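Local coordinates for NADH dehydrogenase, putative (Plasmodium falciparum, PDB 5JWC), which probably oxidises NADH with its bound FAD and passes the electrons to ubiquinone, as a membrane-associated type II NADH dehydrogenase of the malaria parasite, at residues A[32-37]-A[132-137]; A[36-41]-A[63-68]; A[338-343]-A[429-434]. All blocks are in the same frame, centred on the assembly; numbering follows the deposited sequence.

Contact 1: A[32-37]-A[132-137]; sequences IILGSG and LIIAVG. With FAD (flavin-adenine dinucleotide), chain C.
Leu132 lays its CD1 methyl across the neighbouring strand, where it meets both Ile32 and Leu34. It stands 3.7 Å from Ile32 CG2 and 3.8 Å from Leu34 CG, touching two side chains that share its face of the sheet. The torsion explains this reach: with CG anti to the backbone N (chi1 -176°), the branch swings over the partner strand. Further along the same face, Leu34 CB touches Val136 CG1. On the other face Ile33 and Ile133 are looser neighbours, their CG1 atoms 4.3 Å apart. Beneath these side chains strands 30-34 and 131-134 run parallel, joined by Ile133 N to Ile32 O (2.8 Å) and Leu34 N to Ile133 O, both nearly straight. Here lies the core of a Rossmann-type dinucleotide fold, and Gly35 and Gly37 belong to its probable GxGxxG turn. As the strands end, the ladder bends: Ala135 N still reaches Leu34 O at 2.9 Å, but with an N-H...O angle of only 133°. Gly35 has no room for a side chain, since a beta carbon would run into Ala135 O. The FAD ribose lies against this turn, taking a hydrogen bond from Ser36 N to O3B, while Val136 CG1 packs 3.8 Å from adenine atom C5A.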
loop_
_atom_site.group_PDB
_atom_site.type_symbol
_atom_site.label_atom_id
_atom_site.label_comp_id
_atom_site.label_asym_id
_atom_site.label_seq_id
_atom_site.Cartn_x
_atom_site.Cartn_y
_atom_site.Cartn_z
ATOM N N ILE A 32 -5.893 2.359 31.458
ATOM C CA ILE A 32 -6.031 2.859 30.102
ATOM C C ILE A 32 -4.665 3.336 29.604
ATOM O O ILE A 32 -4.002 4.130 30.268
ATOM C CB ILE A 32 -7.045 4.014 30.000
ATOM C CG1 ILE A 32 -8.478 3.521 30.289
ATOM C CG2 ILE A 32 -6.975 4.655 28.629
ATOM C CD1 ILE A 32 -9.526 4.562 29.997
ATOM N N ILE A 33 -4.246 2.826 28.454
ATOM C CA ILE A 33 -3.029 3.288 27.787
ATOM C C ILE A 33 -3.407 4.214 26.638
ATOM O O ILE A 33 -4.187 3.826 25.755
ATOM C CB ILE A 33 -2.228 2.114 27.226
ATOM C CG1 ILE A 33 -1.949 1.088 28.305
ATOM C CG2 ILE A 33 -0.918 2.598 26.559
ATOM C CD1 ILE A 33 -1.591 -0.260 27.704
ATOM N N LEU A 34 -2.874 5.430 26.634
ATOM C CA LEU A 34 -3.128 6.326 25.521
ATOM C C LEU A 34 -1.936 6.278 24.583
ATOM O O LEU A 34 -0.837 6.667 24.967
ATOM C CB LEU A 34 -3.355 7.756 25.982
ATOM C CG LEU A 34 -4.486 7.982 26.979
ATOM C CD1 LEU A 34 -4.625 9.496 27.233
ATOM C CD2 LEU A 34 -5.788 7.371 26.447
ATOM N N GLY A 35 -2.158 5.809 23.359
ATOM C CA GLY A 35 -1.101 5.789 22.349
ATOM C C GLY A 35 -0.698 4.369 22.007
ATOM O O GLY A 35 -0.561 3.501 22.897
ATOM N N SER A 36 -0.505 4.129 20.714
ATOM C CA SER A 36 -0.086 2.819 20.233
ATOM C C SER A 36 1.339 2.887 19.658
ATOM O O SER A 36 1.650 2.242 18.657
ATOM C CB SER A 36 -1.065 2.297 19.168
ATOM O OG SER A 36 -1.328 3.280 18.160
ATOM N N GLY A 37 2.200 3.677 20.291
ATOM C CA GLY A 37 3.533 3.890 19.767
ATOM C C GLY A 37 4.578 3.161 20.581
ATOM O O GLY A 37 4.272 2.178 21.237
ATOM N N LEU A 132 -3.988 5.666 34.459
ATOM C CA LEU A 132 -3.860 6.190 33.116
ATOM C C LEU A 132 -2.378 6.289 32.719
ATOM O O LEU A 132 -1.576 6.933 33.416
ATOM C CB LEU A 132 -4.527 7.547 33.020
ATOM C CG LEU A 132 -4.575 8.195 31.641
ATOM C CD1 LEU A 132 -5.379 7.356 30.638
ATOM C CD2 LEU A 132 -5.121 9.601 31.761
ATOM N N ILE A 133 -2.016 5.646 31.611
ATOM C CA ILE A 133 -0.653 5.736 31.079
ATOM C C ILE A 133 -0.632 6.624 29.837
ATOM O O ILE A 133 -1.066 6.222 28.752
ATOM C CB ILE A 133 -0.096 4.355 30.707
ATOM C CG1 ILE A 133 -0.512 3.290 31.743
ATOM C CG2 ILE A 133 1.426 4.428 30.520
ATOM C CD1 ILE A 133 0.043 3.515 33.139
ATOM N N ILE A 134 -0.155 7.849 29.980
ATOM C CA ILE A 134 -0.160 8.757 28.838
ATOM C C ILE A 134 1.110 8.575 27.984
ATOM O O ILE A 134 2.232 8.823 28.432
ATOM C CB ILE A 134 -0.291 10.215 29.276
ATOM C CG1 ILE A 134 -1.504 10.390 30.208
ATOM C CG2 ILE A 134 -0.347 11.161 28.050
ATOM C CD1 ILE A 134 -1.726 11.837 30.661
ATOM N N ALA A 135 0.908 8.117 26.756
ATOM C CA ALA A 135 2.013 7.865 25.839
ATOM C C ALA A 135 1.649 8.349 24.437
ATOM O O ALA A 135 1.764 7.592 23.466
ATOM C CB ALA A 135 2.357 6.384 25.816
ATOM N N VAL A 136 1.215 9.599 24.334
ATOM C CA VAL A 136 0.669 10.133 23.073
ATOM C C VAL A 136 1.718 10.737 22.158
ATOM O O VAL A 136 1.398 11.256 21.087
ATOM C CB VAL A 136 -0.411 11.190 23.339
ATOM C CG1 VAL A 136 -1.562 10.550 24.107
ATOM C CG2 VAL A 136 0.191 12.407 24.118
ATOM N N GLY A 137 2.977 10.666 22.575
ATOM C CA GLY A 137 4.054 11.150 21.738
ATOM C C GLY A 137 4.009 12.649 21.493
ATOM O O GLY A 137 3.627 13.423 22.367
HETATM P PA FAD C . 4.952 7.526 19.334
HETATM O O1A FAD C . 4.962 8.539 18.225
HETATM O O2A FAD C . 5.775 6.318 19.059
HETATM O O5B FAD C . 3.441 7.099 19.687
HETATM C C5B FAD C . 2.457 8.051 20.023
HETATM C C4B FAD C . 1.117 7.349 19.877
HETATM O O4B FAD C . 0.105 8.155 20.447
HETATM C C3B FAD C . 0.751 7.138 18.405
HETATM O O3B FAD C . 0.157 5.865 18.270
HETATM C C2B FAD C . -0.319 8.178 18.158
HETATM O O2B FAD C . -1.223 7.742 17.169
HETATM C C1B FAD C . -0.969 8.214 19.536
HETATM N N9A FAD C . -1.734 9.427 19.836
HETATM C C8A FAD C . -1.465 10.718 19.447
HETATM N N7A FAD C . -2.431 11.514 19.973
HETATM C C5A FAD C . -3.293 10.754 20.683
HETATM C C6A FAD C . -4.433 11.070 21.406
HETATM N N6A FAD C . -4.807 12.341 21.550
HETATM N N1A FAD C . -5.115 10.063 22.049
HETATM C C2A FAD C . -4.669 8.757 21.967
HETATM N N3A FAD C . -3.533 8.449 21.241
HETATM C C4A FAD C . -2.865 9.438 20.605
HETATM N N1 FAD C . 14.314 6.739 18.087
HETATM C C2 FAD C . 15.394 5.943 18.358
HETATM O O2 FAD C . 15.658 5.664 19.522
HETATM N N3 FAD C . 16.179 5.438 17.336
HETATM C C4 FAD C . 15.898 5.711 16.023
HETATM O O4 FAD C . 16.614 5.234 15.131
HETATM C C4X FAD C . 14.797 6.507 15.733
HETATM N N5 FAD C . 14.472 6.810 14.429
HETATM C C5X FAD C . 13.364 7.607 14.167
HETATM C C6 FAD C . 13.022 7.896 12.858
HETATM C C7 FAD C . 11.921 8.692 12.564
HETATM C C7M FAD C . 11.595 8.989 11.119
HETATM C C8 FAD C . 11.140 9.196 13.596
HETATM C C8M FAD C . 9.948 10.059 13.303
HETATM C C9 FAD C . 11.480 8.904 14.918
HETATM C C9A FAD C . 12.585 8.106 15.205
HETATM N N10 FAD C . 12.925 7.805 16.513
HETATM C C10 FAD C . 14.010 7.011 16.773
HETATM C "C1'" FAD C . 12.147 8.367 17.668
HETATM C "C2'" FAD C . 10.976 7.541 18.134
HETATM O "O2'" FAD C . 10.115 7.325 17.051
HETATM C "C3'" FAD C . 10.227 8.365 19.165
HETATM O "O3'" FAD C . 11.091 8.793 20.192
HETATM C "C4'" FAD C . 9.128 7.472 19.714
HETATM O "O4'" FAD C . 8.158 7.379 18.702
HETATM C "C5'" FAD C . 8.507 8.011 20.993
HETATM O "O5'" FAD C . 7.565 7.056 21.436
HETATM P P FAD C . 6.127 7.547 21.972
HETATM O O1P FAD C . 5.355 6.348 22.475
HETATM O O2P FAD C . 6.389 8.612 22.999
HETATM O O3P FAD C . 5.429 8.256 20.692
#

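Contact 2: A[36-41]-A[63-68]; sequences SGWGGF and FTFTPL. With FAD (flavin-adenine dinucleotide), chain C.
An aromatic cluster, fastened by one polar bond, joins the first turn of helix 38-46 to the end of strand 62-64 and the bend after it, deep inside the chain. Phe63 stands between Trp38 and Phe41. Its far edge points at the Trp38 face, CZ lying 3.6 Å from Trp38 CE2, in an edge-to-face pair with planes at 82°. Phe41 comes over a face of Phe63 instead; their planes are nearly parallel but slid apart, so that Phe41 CD2 sits 3.4 Å from Phe63 CG while Phe63 CB makes a CH-pi contact with the Phe41 ring. With CG beside its backbone N (chi1 -82°), Trp38 extends its indole along residues 63-68, where CH2 touches Phe65 CE1 at 3.4 Å and CZ2 meets Pro67 CD. At the pyrrole edge Trp38 NE1 donates to Thr66 OG1 (2.9 Å), which lies 21° out of the indole plane. That hydroxyl is gripped twice, for it also pairs with FAD O2' at 2.6 Å. Helix 424-440 touches Trp38 through Ala424 and Ala427. Trp38 N and Gly39 N bond FAD O2A and O1P, one on each phosphate, consistent with a Rossmann-type glycine-rich turn holding a pyrophosphate at a helix N-terminus.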
loop_
_atom_site.group_PDB
_atom_site.type_symbol
_atom_site.label_atom_id
_atom_site.label_comp_id
_atom_site.label_asym_id
_atom_site.label_seq_id
_atom_site.Cartn_x
_atom_site.Cartn_y
_atom_site.Cartn_z
ATOM N N SER A 36 -0.505 4.129 20.714
ATOM C CA SER A 36 -0.086 2.819 20.233
ATOM C C SER A 36 1.339 2.887 19.658
ATOM O O SER A 36 1.650 2.242 18.657
ATOM C CB SER A 36 -1.065 2.297 19.168
ATOM O OG SER A 36 -1.328 3.280 18.160
ATOM N N GLY A 37 2.200 3.677 20.291
ATOM C CA GLY A 37 3.533 3.890 19.767
ATOM C C GLY A 37 4.578 3.161 20.581
ATOM O O GLY A 37 4.272 2.178 21.237
ATOM N N TRP A 38 5.812 3.661 20.563
ATOM C CA TRP A 38 6.894 2.957 21.249
ATOM C C TRP A 38 6.600 2.777 22.737
ATOM O O TRP A 38 6.828 1.709 23.292
ATOM C CB TRP A 38 8.234 3.672 21.035
ATOM C CG TRP A 38 8.866 3.294 19.698
ATOM C CD1 TRP A 38 8.791 3.991 18.540
ATOM C CD2 TRP A 38 9.613 2.107 19.411
ATOM N NE1 TRP A 38 9.460 3.328 17.541
ATOM C CE2 TRP A 38 9.977 2.170 18.047
ATOM C CE3 TRP A 38 10.030 1.006 20.171
ATOM C CZ2 TRP A 38 10.744 1.178 17.431
ATOM C CZ3 TRP A 38 10.786 0.014 19.553
ATOM C CH2 TRP A 38 11.124 0.106 18.198
ATOM N N GLY A 39 6.069 3.802 23.377
ATOM C CA GLY A 39 5.710 3.668 24.773
ATOM C C GLY A 39 4.481 2.797 24.984
ATOM O O GLY A 39 4.527 1.791 25.703
ATOM N N GLY A 40 3.377 3.197 24.357
ATOM C CA GLY A 40 2.096 2.544 24.574
ATOM C C GLY A 40 2.116 1.075 24.212
ATOM O O GLY A 40 1.693 0.237 25.008
ATOM N N PHE A 41 2.614 0.762 23.018
ATOM C CA PHE A 41 2.663 -0.617 22.534
ATOM C C PHE A 41 3.596 -1.484 23.373
ATOM O O PHE A 41 3.252 -2.625 23.717
ATOM C CB PHE A 41 3.085 -0.651 21.043
ATOM C CG PHE A 41 3.038 -2.029 20.405
ATOM C CD1 PHE A 41 1.889 -2.788 20.430
ATOM C CD2 PHE A 41 4.156 -2.556 19.783
ATOM C CE1 PHE A 41 1.851 -4.062 19.832
ATOM C CE2 PHE A 41 4.129 -3.824 19.176
ATOM C CZ PHE A 41 2.964 -4.571 19.203
ATOM N N PHE A 63 1.084 -0.253 15.494
ATOM C CA PHE A 63 2.335 0.318 15.996
ATOM C C PHE A 63 3.241 0.595 14.802
ATOM O O PHE A 63 3.289 -0.211 13.874
ATOM C CB PHE A 63 3.004 -0.654 16.981
ATOM C CG PHE A 63 4.510 -0.474 17.130
ATOM C CD1 PHE A 63 5.036 0.519 17.960
ATOM C CD2 PHE A 63 5.397 -1.321 16.453
ATOM C CE1 PHE A 63 6.423 0.668 18.117
ATOM C CE2 PHE A 63 6.774 -1.172 16.597
ATOM C CZ PHE A 63 7.284 -0.182 17.432
ATOM N N THR A 64 3.955 1.721 14.823
ATOM C CA THR A 64 4.888 2.053 13.746
ATOM C C THR A 64 6.331 1.924 14.199
ATOM O O THR A 64 6.752 2.602 15.146
ATOM C CB THR A 64 4.667 3.485 13.244
ATOM O OG1 THR A 64 3.330 3.602 12.744
ATOM C CG2 THR A 64 5.700 3.861 12.129
ATOM N N PHE A 65 7.077 1.055 13.529
ATOM C CA PHE A 65 8.503 0.899 13.803
ATOM C C PHE A 65 9.264 2.070 13.156
ATOM O O PHE A 65 9.863 1.930 12.083
ATOM C CB PHE A 65 9.003 -0.467 13.292
ATOM C CG PHE A 65 10.318 -0.910 13.905
ATOM C CD1 PHE A 65 10.350 -1.642 15.082
ATOM C CD2 PHE A 65 11.527 -0.584 13.289
ATOM C CE1 PHE A 65 11.571 -2.033 15.646
ATOM C CE2 PHE A 65 12.742 -0.978 13.843
ATOM C CZ PHE A 65 12.759 -1.700 15.030
ATOM N N THR A 66 9.237 3.227 13.822
ATOM C CA THR A 66 9.732 4.483 13.240
ATOM C C THR A 66 11.175 4.493 12.694
ATOM O O THR A 66 11.435 5.170 11.700
ATOM C CB THR A 66 9.610 5.638 14.261
ATOM O OG1 THR A 66 10.197 5.245 15.502
ATOM C CG2 THR A 66 8.137 5.967 14.514
ATOM N N PRO A 67 12.123 3.774 13.337
ATOM C CA PRO A 67 13.477 3.887 12.767
ATOM C C PRO A 67 13.624 3.452 11.299
ATOM O O PRO A 67 14.610 3.831 10.663
ATOM C CB PRO A 67 14.310 2.955 13.652
ATOM C CG PRO A 67 13.590 2.928 14.952
ATOM C CD PRO A 67 12.119 2.977 14.581
ATOM N N LEU A 68 12.676 2.675 10.781
ATOM C CA LEU A 68 12.793 2.147 9.419
ATOM C C LEU A 68 11.998 2.944 8.394
ATOM O O LEU A 68 11.985 2.605 7.197
ATOM C CB LEU A 68 12.370 0.679 9.398
ATOM C CG LEU A 68 13.338 -0.197 10.198
ATOM C CD1 LEU A 68 12.897 -1.634 10.218
ATOM C CD2 LEU A 68 14.782 -0.094 9.590
HETATM P PA FAD C . 4.952 7.526 19.334
HETATM O O1A FAD C . 4.962 8.539 18.225
HETATM O O2A FAD C . 5.775 6.318 19.059
HETATM O O5B FAD C . 3.441 7.099 19.687
HETATM C C5B FAD C . 2.457 8.051 20.023
HETATM C C4B FAD C . 1.117 7.349 19.877
HETATM O O4B FAD C . 0.105 8.155 20.447
HETATM C C3B FAD C . 0.751 7.138 18.405
HETATM O O3B FAD C . 0.157 5.865 18.270
HETATM C C2B FAD C . -0.319 8.178 18.158
HETATM O O2B FAD C . -1.223 7.742 17.169
HETATM C C1B FAD C . -0.969 8.214 19.536
HETATM N N9A FAD C . -1.734 9.427 19.836
HETATM C C8A FAD C . -1.465 10.718 19.447
HETATM N N7A FAD C . -2.431 11.514 19.973
HETATM C C5A FAD C . -3.293 10.754 20.683
HETATM C C6A FAD C . -4.433 11.070 21.406
HETATM N N6A FAD C . -4.807 12.341 21.550
HETATM N N1A FAD C . -5.115 10.063 22.049
HETATM C C2A FAD C . -4.669 8.757 21.967
HETATM N N3A FAD C . -3.533 8.449 21.241
HETATM C C4A FAD C . -2.865 9.438 20.605
HETATM N N1 FAD C . 14.314 6.739 18.087
HETATM C C2 FAD C . 15.394 5.943 18.358
HETATM O O2 FAD C . 15.658 5.664 19.522
HETATM N N3 FAD C . 16.179 5.438 17.336
HETATM C C4 FAD C . 15.898 5.711 16.023
HETATM O O4 FAD C . 16.614 5.234 15.131
HETATM C C4X FAD C . 14.797 6.507 15.733
HETATM N N5 FAD C . 14.472 6.810 14.429
HETATM C C5X FAD C . 13.364 7.607 14.167
HETATM C C6 FAD C . 13.022 7.896 12.858
HETATM C C7 FAD C . 11.921 8.692 12.564
HETATM C C7M FAD C . 11.595 8.989 11.119
HETATM C C8 FAD C . 11.140 9.196 13.596
HETATM C C8M FAD C . 9.948 10.059 13.303
HETATM C C9 FAD C . 11.480 8.904 14.918
HETATM C C9A FAD C . 12.585 8.106 15.205
HETATM N N10 FAD C . 12.925 7.805 16.513
HETATM C C10 FAD C . 14.010 7.011 16.773
HETATM C "C1'" FAD C . 12.147 8.367 17.668
HETATM C "C2'" FAD C . 10.976 7.541 18.134
HETATM O "O2'" FAD C . 10.115 7.325 17.051
HETATM C "C3'" FAD C . 10.227 8.365 19.165
HETATM O "O3'" FAD C . 11.091 8.793 20.192
HETATM C "C4'" FAD C . 9.128 7.472 19.714
HETATM O "O4'" FAD C . 8.158 7.379 18.702
HETATM C "C5'" FAD C . 8.507 8.011 20.993
HETATM O "O5'" FAD C . 7.565 7.056 21.436
HETATM P P FAD C . 6.127 7.547 21.972
HETATM O O1P FAD C . 5.355 6.348 22.475
HETATM O O2P FAD C . 6.389 8.612 22.999
HETATM O O3P FAD C . 5.429 8.256 20.692
#

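Contact 3: A[338-343]-A[429-434]. With FAD (flavin-adenine dinucleotide), chain C.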
loop_
_atom_site.group_PDB
_atom_site.type_symbol
_atom_site.label_atom_id
_atom_site.label_comp_id
_atom_site.label_asym_id
_atom_site.label_seq_id
_atom_site.Cartn_x
_atom_site.Cartn_y
_atom_site.Cartn_z
ATOM N N TYR A 338 0.331 8.285 34.867
ATOM C CA TYR A 338 1.738 8.159 34.488
ATOM C C TYR A 338 1.908 8.665 33.054
ATOM O O TYR A 338 0.943 8.720 32.290
ATOM C CB TYR A 338 2.222 6.705 34.565
ATOM C CG TYR A 338 2.284 6.106 35.952
ATOM C CD1 TYR A 338 3.498 5.935 36.597
ATOM C CD2 TYR A 338 1.122 5.679 36.604
ATOM C CE1 TYR A 338 3.572 5.376 37.849
ATOM C CE2 TYR A 338 1.183 5.112 37.881
ATOM C CZ TYR A 338 2.414 4.973 38.491
ATOM O OH TYR A 338 2.527 4.427 39.735
ATOM N N ALA A 339 3.122 9.059 32.691
ATOM C CA ALA A 339 3.398 9.425 31.302
ATOM C C ALA A 339 4.768 8.910 30.918
ATOM O O ALA A 339 5.685 8.900 31.752
ATOM C CB ALA A 339 3.307 10.912 31.098
ATOM N N ILE A 340 4.904 8.458 29.675
ATOM C CA ILE A 340 6.168 7.889 29.200
ATOM C C ILE A 340 6.429 8.346 27.772
ATOM O O ILE A 340 5.500 8.764 27.072
ATOM C CB ILE A 340 6.155 6.346 29.238
ATOM C CG1 ILE A 340 5.070 5.793 28.310
ATOM C CG2 ILE A 340 5.934 5.827 30.652
ATOM C CD1 ILE A 340 4.971 4.235 28.367
ATOM N N GLY A 341 7.678 8.270 27.323
ATOM C CA GLY A 341 7.967 8.620 25.936
ATOM C C GLY A 341 8.139 10.106 25.680
ATOM O O GLY A 341 8.485 10.867 26.588
ATOM N N ASP A 342 7.885 10.521 24.440
ATOM C CA ASP A 342 8.175 11.892 23.981
ATOM C C ASP A 342 7.269 12.979 24.560
ATOM O O ASP A 342 7.558 14.170 24.420
ATOM C CB ASP A 342 8.042 11.978 22.466
ATOM C CG ASP A 342 9.187 11.315 21.722
ATOM O OD1 ASP A 342 10.091 10.727 22.354
ATOM O OD2 ASP A 342 9.150 11.366 20.472
ATOM N N CYS A 343 6.145 12.596 25.161
ATOM C CA CYS A 343 5.215 13.621 25.654
ATOM C C CYS A 343 5.608 14.154 27.037
ATOM O O CYS A 343 4.942 15.048 27.559
ATOM C CB CYS A 343 3.772 13.087 25.719
ATOM S SG CYS A 343 3.469 11.866 27.040
ATOM N N GLN A 429 12.307 1.443 27.006
ATOM C CA GLN A 429 12.803 1.114 28.348
ATOM C C GLN A 429 11.849 1.609 29.447
ATOM O O GLN A 429 11.684 0.937 30.470
ATOM C CB GLN A 429 14.209 1.691 28.572
ATOM C CG GLN A 429 15.283 1.073 27.696
ATOM C CD GLN A 429 16.650 1.703 27.902
ATOM O OE1 GLN A 429 16.998 2.113 29.006
ATOM N NE2 GLN A 429 17.434 1.773 26.832
ATOM N N GLU A 430 11.242 2.777 29.248
ATOM C CA GLU A 430 10.286 3.322 30.220
ATOM C C GLU A 430 9.049 2.435 30.301
ATOM O O GLU A 430 8.464 2.235 31.388
ATOM C CB GLU A 430 9.865 4.751 29.857
ATOM C CG GLU A 430 10.929 5.823 30.081
ATOM C CD GLU A 430 10.648 7.106 29.297
ATOM O OE1 GLU A 430 9.479 7.332 28.908
ATOM O OE2 GLU A 430 11.599 7.895 29.057
ATOM N N ALA A 431 8.619 1.951 29.139
ATOM C CA ALA A 431 7.466 1.068 29.066
ATOM C C ALA A 431 7.731 -0.232 29.805
ATOM O O ALA A 431 6.840 -0.742 30.481
ATOM C CB ALA A 431 7.077 0.779 27.590
ATOM N N TYR A 432 8.925 -0.801 29.640
ATOM C CA TYR A 432 9.232 -2.053 30.303
ATOM C C TYR A 432 9.380 -1.832 31.816
ATOM O O TYR A 432 8.924 -2.659 32.614
ATOM C CB TYR A 432 10.474 -2.716 29.702
ATOM C CG TYR A 432 10.155 -3.381 28.366
ATOM C CD1 TYR A 432 8.828 -3.620 27.998
ATOM C CD2 TYR A 432 11.160 -3.794 27.489
ATOM C CE1 TYR A 432 8.504 -4.228 26.791
ATOM C CE2 TYR A 432 10.846 -4.414 26.278
ATOM C CZ TYR A 432 9.508 -4.625 25.936
ATOM O OH TYR A 432 9.155 -5.232 24.738
ATOM N N TYR A 433 10.026 -0.728 32.192
ATOM C CA TYR A 433 10.178 -0.365 33.598
ATOM C C TYR A 433 8.807 -0.259 34.263
ATOM O O TYR A 433 8.565 -0.867 35.307
ATOM C CB TYR A 433 10.957 0.960 33.744
ATOM C CG TYR A 433 10.728 1.688 35.053
ATOM C CD1 TYR A 433 11.487 1.387 36.187
ATOM C CD2 TYR A 433 9.758 2.677 35.155
ATOM C CE1 TYR A 433 11.276 2.061 37.399
ATOM C CE2 TYR A 433 9.539 3.350 36.352
ATOM C CZ TYR A 433 10.299 3.040 37.467
ATOM O OH TYR A 433 10.063 3.718 38.651
ATOM N N LEU A 434 7.909 0.504 33.645
ATOM C CA LEU A 434 6.661 0.859 34.289
ATOM C C LEU A 434 5.668 -0.313 34.313
ATOM O O LEU A 434 4.960 -0.512 35.306
ATOM C CB LEU A 434 6.039 2.064 33.607
ATOM C CG LEU A 434 4.788 2.603 34.286
ATOM C CD1 LEU A 434 5.147 2.987 35.744
ATOM C CD2 LEU A 434 4.256 3.787 33.490
HETATM P PA FAD C . 4.952 7.526 19.334
HETATM O O1A FAD C . 4.962 8.539 18.225
HETATM O O2A FAD C . 5.775 6.318 19.059
HETATM O O5B FAD C . 3.441 7.099 19.687
HETATM C C5B FAD C . 2.457 8.051 20.023
HETATM C C4B FAD C . 1.117 7.349 19.877
HETATM O O4B FAD C . 0.105 8.155 20.447
HETATM C C3B FAD C . 0.751 7.138 18.405
HETATM O O3B FAD C . 0.157 5.865 18.270
HETATM C C2B FAD C . -0.319 8.178 18.158
HETATM O O2B FAD C . -1.223 7.742 17.169
HETATM C C1B FAD C . -0.969 8.214 19.536
HETATM N N9A FAD C . -1.734 9.427 19.836
HETATM C C8A FAD C . -1.465 10.718 19.447
HETATM N N7A FAD C . -2.431 11.514 19.973
HETATM C C5A FAD C . -3.293 10.754 20.683
HETATM C C6A FAD C . -4.433 11.070 21.406
HETATM N N6A FAD C . -4.807 12.341 21.550
HETATM N N1A FAD C . -5.115 10.063 22.049
HETATM C C2A FAD C . -4.669 8.757 21.967
HETATM N N3A FAD C . -3.533 8.449 21.241
HETATM C C4A FAD C . -2.865 9.438 20.605
HETATM N N1 FAD C . 14.314 6.739 18.087
HETATM C C2 FAD C . 15.394 5.943 18.358
HETATM O O2 FAD C . 15.658 5.664 19.522
HETATM N N3 FAD C . 16.179 5.438 17.336
HETATM C C4 FAD C . 15.898 5.711 16.023
HETATM O O4 FAD C . 16.614 5.234 15.131
HETATM C C4X FAD C . 14.797 6.507 15.733
HETATM N N5 FAD C . 14.472 6.810 14.429
HETATM C C5X FAD C . 13.364 7.607 14.167
HETATM C C6 FAD C . 13.022 7.896 12.858
HETATM C C7 FAD C . 11.921 8.692 12.564
HETATM C C7M FAD C . 11.595 8.989 11.119
HETATM C C8 FAD C . 11.140 9.196 13.596
HETATM C C8M FAD C . 9.948 10.059 13.303
HETATM C C9 FAD C . 11.480 8.904 14.918
HETATM C C9A FAD C . 12.585 8.106 15.205
HETATM N N10 FAD C . 12.925 7.805 16.513
HETATM C C10 FAD C . 14.010 7.011 16.773
HETATM C "C1'" FAD C . 12.147 8.367 17.668
HETATM C "C2'" FAD C . 10.976 7.541 18.134
HETATM O "O2'" FAD C . 10.115 7.325 17.051
HETATM C "C3'" FAD C . 10.227 8.365 19.165
HETATM O "O3'" FAD C . 11.091 8.793 20.192
HETATM C "C4'" FAD C . 9.128 7.472 19.714
HETATM O "O4'" FAD C . 8.158 7.379 18.702
HETATM C "C5'" FAD C . 8.507 8.011 20.993
HETATM O "O5'" FAD C . 7.565 7.056 21.436
HETATM P P FAD C . 6.127 7.547 21.972
HETATM O O1P FAD C . 5.355 6.348 22.475
HETATM O O2P FAD C . 6.389 8.612 22.999
HETATM O O3P FAD C . 5.429 8.256 20.692
#
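Glu430 reaches from helix 424-440 to the backbone just past strand 337-339, where its OE1 accepts a hydrogen bond from Gly341 N at 2.6 Å. The bond is almost straight (173°), and the N-H arrives nearly along the C-O axis of the carboxylate. The side chain, extended beyond CG, slides past Ile340 in the opposite direction to get there, bringing OE1 within 3.5 Å of Ile340 CB. Its other oxygen, OE2, forms a salt bridge with Lys344, so the buried carboxylate is held through both oxygens and is probably kept ionised. One residue on, Ala431 offers a methyl to Ile340, CB to CD1 4.1 Å. A turn after Glu430, Leu434 closes the contact with both its branches. CG lies anti to the backbone N (chi1 -174°), which sends CD1 to Tyr338 CD1 at 3.5 Å, obliquely to the ring, and CD2 to Tyr338 CB at 3.7 Å and Ile340 CG2. A further turn along the helix, Phe438 and Tyr338 pair edge-to-face. Beyond Gly341, Asp342 N donates to FAD O2P and Asp342 OD1 accepts a hydrogen bond from FAD O3' at 3.1 Å, consistent with the Gly-Asp pair that follows a strand and binds FAD in flavoprotein disulphide reductase-like folds.

In the fold
All three contacts gather round one FAD, their centres 9 to 12 Å apart. Contacts 1 and 2 share Ser36 and Gly37, because strand 30-34 leads through the glycine turn into helix 38-46, and Ile33 CG2 packs on Gly40 CA at 3.6 Å. Contact 3 comes later in the chain but joins the same sheet: strand 337-339 lies beside strand 131-134, with Ile134 N 2.7 Å from Tyr338 O in a probable backbone hydrogen bond. Helix 424-440 then meets helix 38-46, Ala431 CB lying 3.3 Å from Gly39 O. Segments drawn from residues 32 to 434 thus converge on the cofactor: contact 1 at its adenosine half, contact 2 along the pyrophosphate to the flavin, contact 3 at the ribityl phosphate.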